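Local coordinates for beta-d-glucoside glucohydrolase (PDB 3ZZ1), which probably hydrolyses terminal, non-reducing beta-D-glucosyl residues to release beta-D-glucose, as a family 3 glycoside hydrolase that serves cellulose breakdown, at residues 7-10 / 11-14; 535-539 / 540-544. All coordinates share one frame; numbering follows the deposited sequence.

Interaction 1. Residues 7-10 / 11-14; sequences TPWG and TAYD
Thr7 meets Thr11 across the first turn of helix 8-20. Thr7 O accepts from Thr11 N at 3.0 Å, with the donor close to the line of the carbonyl bond. Thr7 is also the N-cap. With chi1 at 66°, Thr7 OG1 turns back over the helix start and accepts from Gly10 N at 3.3 Å, and the same oxygen is hydrogen-bonded to Pro4 O. Pro8 is the first helical residue, where its missing N-H costs no helix bond. Pro8 O takes Ala12 N at 3.1 Å, and Ala12 CB rests 3.4 Å from that same oxygen. Trp9 O takes Tyr13 N at 2.9 Å, the donor tilted 31° from the carbonyl plane. The two aromatic side chains lie on one side of the helix and meet at a slant, with Trp9 CE3 4.0 Å from Tyr13 CE1. This is an i to i+4 apolar contact and not a parallel stack. Gly10 O accepts from Asp14 N at 3.2 Å and completes a run of four successive alpha-helical bonds. Pro230 O holds the hydroxyl of Tyr13, while Pro3 lies against both aromatic rings. Helix 282-298 packs along the same side: Leu298 touches Pro8 and Trp9, and Arg291 and Ala294 touch Tyr13.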
loop_
_atom_site.group_PDB
_atom_site.type_symbol
_atom_site.label_atom_id
_atom_site.label_comp_id
_atom_site.label_asym_id
_atom_site.label_seq_id
_atom_site.Cartn_x
_atom_site.Cartn_y
_atom_site.Cartn_z
ATOM N N THR A 7 28.216 6.246 -4.657
ATOM C CA THR A 7 26.865 5.698 -4.580
ATOM C C THR A 7 25.988 6.373 -5.638
ATOM O O THR A 7 26.325 7.460 -6.117
ATOM C CB THR A 7 26.233 5.880 -3.171
ATOM O OG1 THR A 7 26.024 7.274 -2.906
ATOM C CG2 THR A 7 27.113 5.262 -2.077
ATOM N N PRO A 8 24.869 5.729 -6.024
ATOM C CA PRO A 8 23.997 6.336 -7.030
ATOM C C PRO A 8 23.589 7.790 -6.718
ATOM O O PRO A 8 23.636 8.633 -7.612
ATOM C CB PRO A 8 22.789 5.396 -7.048
ATOM C CG PRO A 8 23.384 4.059 -6.728
ATOM C CD PRO A 8 24.437 4.353 -5.690
ATOM N N TRP A 9 23.220 8.081 -5.472
ATOM C CA TRP A 9 22.849 9.449 -5.073
ATOM C C TRP A 9 24.035 10.412 -5.078
ATOM O O TRP A 9 23.875 11.598 -5.376
ATOM C CB TRP A 9 22.200 9.467 -3.689
ATOM C CG TRP A 9 20.700 9.314 -3.675
ATOM C CD1 TRP A 9 19.995 8.307 -3.095
ATOM C CD2 TRP A 9 19.725 10.211 -4.240
ATOM N NE1 TRP A 9 18.646 8.510 -3.261
ATOM C CE2 TRP A 9 18.452 9.668 -3.963
ATOM C CE3 TRP A 9 19.807 11.416 -4.950
ATOM C CZ2 TRP A 9 17.265 10.285 -4.375
ATOM C CZ3 TRP A 9 18.622 12.028 -5.364
ATOM C CH2 TRP A 9 17.370 11.458 -5.073
ATOM N N GLY A 10 25.214 9.898 -4.729
ATOM C CA GLY A 10 26.442 10.695 -4.701
ATOM C C GLY A 10 26.830 11.208 -6.073
ATOM O O GLY A 10 27.163 12.384 -6.238
ATOM N N THR A 11 26.771 10.317 -7.058
ATOM C CA THR A 11 27.070 10.648 -8.450
ATOM C C THR A 11 25.995 11.564 -9.032
ATOM O O THR A 11 26.310 12.491 -9.780
ATOM C CB THR A 11 27.244 9.368 -9.304
ATOM O OG1 THR A 11 28.297 8.571 -8.745
ATOM C CG2 THR A 11 27.585 9.706 -10.762
ATOM N N ALA A 12 24.736 11.311 -8.671
ATOM C CA ALA A 12 23.623 12.169 -9.086
ATOM C C ALA A 12 23.805 13.586 -8.553
ATOM O O ALA A 12 23.498 14.563 -9.243
ATOM C CB ALA A 12 22.298 11.592 -8.619
ATOM N N TYR A 13 24.308 13.687 -7.323
ATOM C CA TYR A 13 24.589 14.982 -6.700
ATOM C C TYR A 13 25.692 15.780 -7.396
ATOM O O TYR A 13 25.555 16.987 -7.574
ATOM C CB TYR A 13 24.879 14.818 -5.204
ATOM C CG TYR A 13 23.688 15.164 -4.344
ATOM C CD1 TYR A 13 22.459 14.521 -4.527
ATOM C CD2 TYR A 13 23.777 16.149 -3.361
ATOM C CE1 TYR A 13 21.350 14.852 -3.754
ATOM C CE2 TYR A 13 22.676 16.483 -2.580
ATOM C CZ TYR A 13 21.467 15.832 -2.782
ATOM O OH TYR A 13 20.374 16.153 -2.016
ATOM N N ASP A 14 26.766 15.101 -7.795
ATOM C CA ASP A 14 27.846 15.730 -8.570
ATOM C C ASP A 14 27.300 16.332 -9.865
ATOM O O ASP A 14 27.587 17.485 -10.189
ATOM C CB ASP A 14 28.961 14.725 -8.892
ATOM C CG ASP A 14 29.638 14.169 -7.644
ATOM O OD1 ASP A 14 29.613 14.829 -6.585
ATOM O OD2 ASP A 14 30.205 13.061 -7.728
#

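Interaction 2. Residues 535-539 / 540-544; sequences SPNDY and NTRIV
Arg542 folds back along its own loop to grip the carbonyl of Tyr539, three residues earlier. Its CB leaves the backbone with CG anti to the carbonyl carbon. The chain then bends about CB-CG, with chi2 at -78°, and this turns the guanidinium back over the preceding turn. Arg542 CZ comes to 4.0 Å from Pro536 O, which lies over one face of the group. Arg542 NH1 makes the main bond, 2.6 Å to Tyr539 O. That oxygen sits in the guanidinium plane, but NH1 stands above the carbonyl plane, 52° out of it, and so misses the lone pairs. Arg542 NH1 also donates to Thr541 O at 3.3 Å. Arg542 NH2 is linked to Asn537 through a water, which accepts a weak bond from NH2 and donates to Asn537 O at 2.7 Å. Asn537 ND2 lies 3.5 Å from Arg542 NH2, but both are donors, and the two flat groups are turned 48° apart. The Tyr539 ring leads the other way, to buried ground beside Leu456 and Ala485, and its hydroxyl is hydrogen-bonded to Thr531 O and Ala533 N. Ahead of the bend, Ser535 OG accepts from Asn537 N at 3.3 Å. This ST turn opens an irregular loop of the family 3 C-terminal domain, whose bend Arg542 bridges by hydrogen bonds to the carbonyls of Tyr539 and Thr541.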
loop_
_atom_site.group_PDB
_atom_site.type_symbol
_atom_site.label_atom_id
_atom_site.label_comp_id
_atom_site.label_asym_id
_atom_site.label_seq_id
_atom_site.Cartn_x
_atom_site.Cartn_y
_atom_site.Cartn_z
ATOM N N SER A 535 -16.091 -7.642 16.384
ATOM C CA SER A 535 -16.920 -6.482 16.713
ATOM C C SER A 535 -16.239 -5.184 16.268
ATOM O O SER A 535 -15.012 -5.087 16.321
ATOM C CB SER A 535 -17.179 -6.441 18.223
ATOM O OG SER A 535 -17.959 -5.314 18.584
ATOM N N PRO A 536 -17.027 -4.183 15.829
ATOM C CA PRO A 536 -16.439 -2.877 15.506
ATOM C C PRO A 536 -15.771 -2.236 16.725
ATOM O O PRO A 536 -14.832 -1.448 16.579
ATOM C CB PRO A 536 -17.649 -2.035 15.081
ATOM C CG PRO A 536 -18.689 -3.013 14.688
ATOM C CD PRO A 536 -18.479 -4.210 15.568
ATOM N N ASN A 537 -16.255 -2.590 17.914
ATOM C CA ASN A 537 -15.765 -2.015 19.161
ATOM C C ASN A 537 -14.431 -2.604 19.622
ATOM O O ASN A 537 -13.840 -2.122 20.595
ATOM C CB ASN A 537 -16.825 -2.143 20.261
ATOM C CG ASN A 537 -18.108 -1.406 19.923
ATOM O OD1 ASN A 537 -19.172 -2.010 19.826
ATOM N ND2 ASN A 537 -18.006 -0.091 19.725
ATOM N N ASP A 538 -13.965 -3.642 18.926
ATOM C CA ASP A 538 -12.669 -4.252 19.228
ATOM C C ASP A 538 -11.491 -3.431 18.682
ATOM O O ASP A 538 -10.370 -3.540 19.184
ATOM C CB ASP A 538 -12.607 -5.696 18.719
ATOM C CG ASP A 538 -13.557 -6.628 19.463
ATOM O OD1 ASP A 538 -13.955 -6.322 20.605
ATOM O OD2 ASP A 538 -13.903 -7.685 18.901
ATOM N N TYR A 539 -11.748 -2.617 17.661
ATOM C CA TYR A 539 -10.744 -1.685 17.151
ATOM C C TYR A 539 -10.577 -0.515 18.113
ATOM O O TYR A 539 -11.554 -0.022 18.673
ATOM C CB TYR A 539 -11.121 -1.193 15.750
ATOM C CG TYR A 539 -11.226 -2.314 14.737
ATOM C CD1 TYR A 539 -10.083 -2.922 14.215
ATOM C CD2 TYR A 539 -12.472 -2.773 14.311
ATOM C CE1 TYR A 539 -10.181 -3.962 13.283
ATOM C CE2 TYR A 539 -12.578 -3.809 13.380
ATOM C CZ TYR A 539 -11.435 -4.397 12.873
ATOM O OH TYR A 539 -11.553 -5.416 11.959
ATOM N N ASN A 540 -9.335 -0.082 18.305
ATOM C CA ASN A 540 -9.033 0.956 19.286
ATOM C C ASN A 540 -8.930 2.377 18.722
ATOM O O ASN A 540 -8.600 3.315 19.453
ATOM C CB ASN A 540 -7.788 0.589 20.113
ATOM C CG ASN A 540 -6.501 0.575 19.290
ATOM O OD1 ASN A 540 -6.519 0.413 18.067
ATOM N ND2 ASN A 540 -5.372 0.733 19.973
ATOM N N THR A 541 -9.209 2.533 17.430
ATOM C CA THR A 541 -9.252 3.860 16.803
ATOM C C THR A 541 -10.532 4.072 16.002
ATOM O O THR A 541 -11.165 3.110 15.559
ATOM C CB THR A 541 -8.032 4.128 15.874
ATOM O OG1 THR A 541 -7.922 3.087 14.899
ATOM C CG2 THR A 541 -6.741 4.207 16.667
ATOM N N ARG A 542 -10.902 5.337 15.823
ATOM C CA ARG A 542 -12.076 5.720 15.040
ATOM C C ARG A 542 -11.717 6.899 14.153
ATOM O O ARG A 542 -10.738 7.601 14.421
ATOM C CB ARG A 542 -13.237 6.140 15.954
ATOM C CG ARG A 542 -13.629 5.150 17.048
ATOM C CD ARG A 542 -14.462 3.999 16.516
ATOM N NE ARG A 542 -15.005 3.188 17.604
ATOM C CZ ARG A 542 -14.378 2.160 18.170
ATOM N NH1 ARG A 542 -13.171 1.800 17.757
ATOM N NH2 ARG A 542 -14.959 1.487 19.155
ATOM N N ILE A 543 -12.514 7.122 13.109
ATOM C CA ILE A 543 -12.432 8.359 12.331
ATOM C C ILE A 543 -12.788 9.539 13.255
ATOM O O ILE A 543 -13.892 9.603 13.798
ATOM C CB ILE A 543 -13.375 8.331 11.087
ATOM C CG1 ILE A 543 -13.041 7.156 10.147
ATOM C CG2 ILE A 543 -13.360 9.668 10.352
ATOM C CD1 ILE A 543 -11.611 7.114 9.610
ATOM N N VAL A 544 -11.840 10.456 13.434
ATOM C CA VAL A 544 -12.002 11.577 14.367
ATOM C C VAL A 544 -12.780 12.734 13.727
ATOM O O VAL A 544 -12.479 13.148 12.604
ATOM C CB VAL A 544 -10.627 12.070 14.899
ATOM C CG1 VAL A 544 -10.798 13.219 15.888
ATOM C CG2 VAL A 544 -9.862 10.918 15.548
HETATM O O HOH W 1 -14.665 0.128 21.779
#

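Overall arrangement
Interaction 1 comes first along the chain, and interaction 2 follows more than 500 residues later. Their centres are 46 Å apart, on opposite sides of the chain's centre, and their nearest atoms stay about 32 Å apart. They share no helix, strand or sheet. Residues 7-14 form the start of helix 8-20, which packs on helix 282-298. Residues 535-544 lie in the loop between helix 510-518 and strand 548-549. That strand joins strand 173-174 in a mixed sheet. Val544 O is hydrogen-bonded to Gln165 NE2, and Thr541 OG1 to Thr120 OG1. Interaction 2 therefore lies where the C-terminal and N-terminal family regions meet.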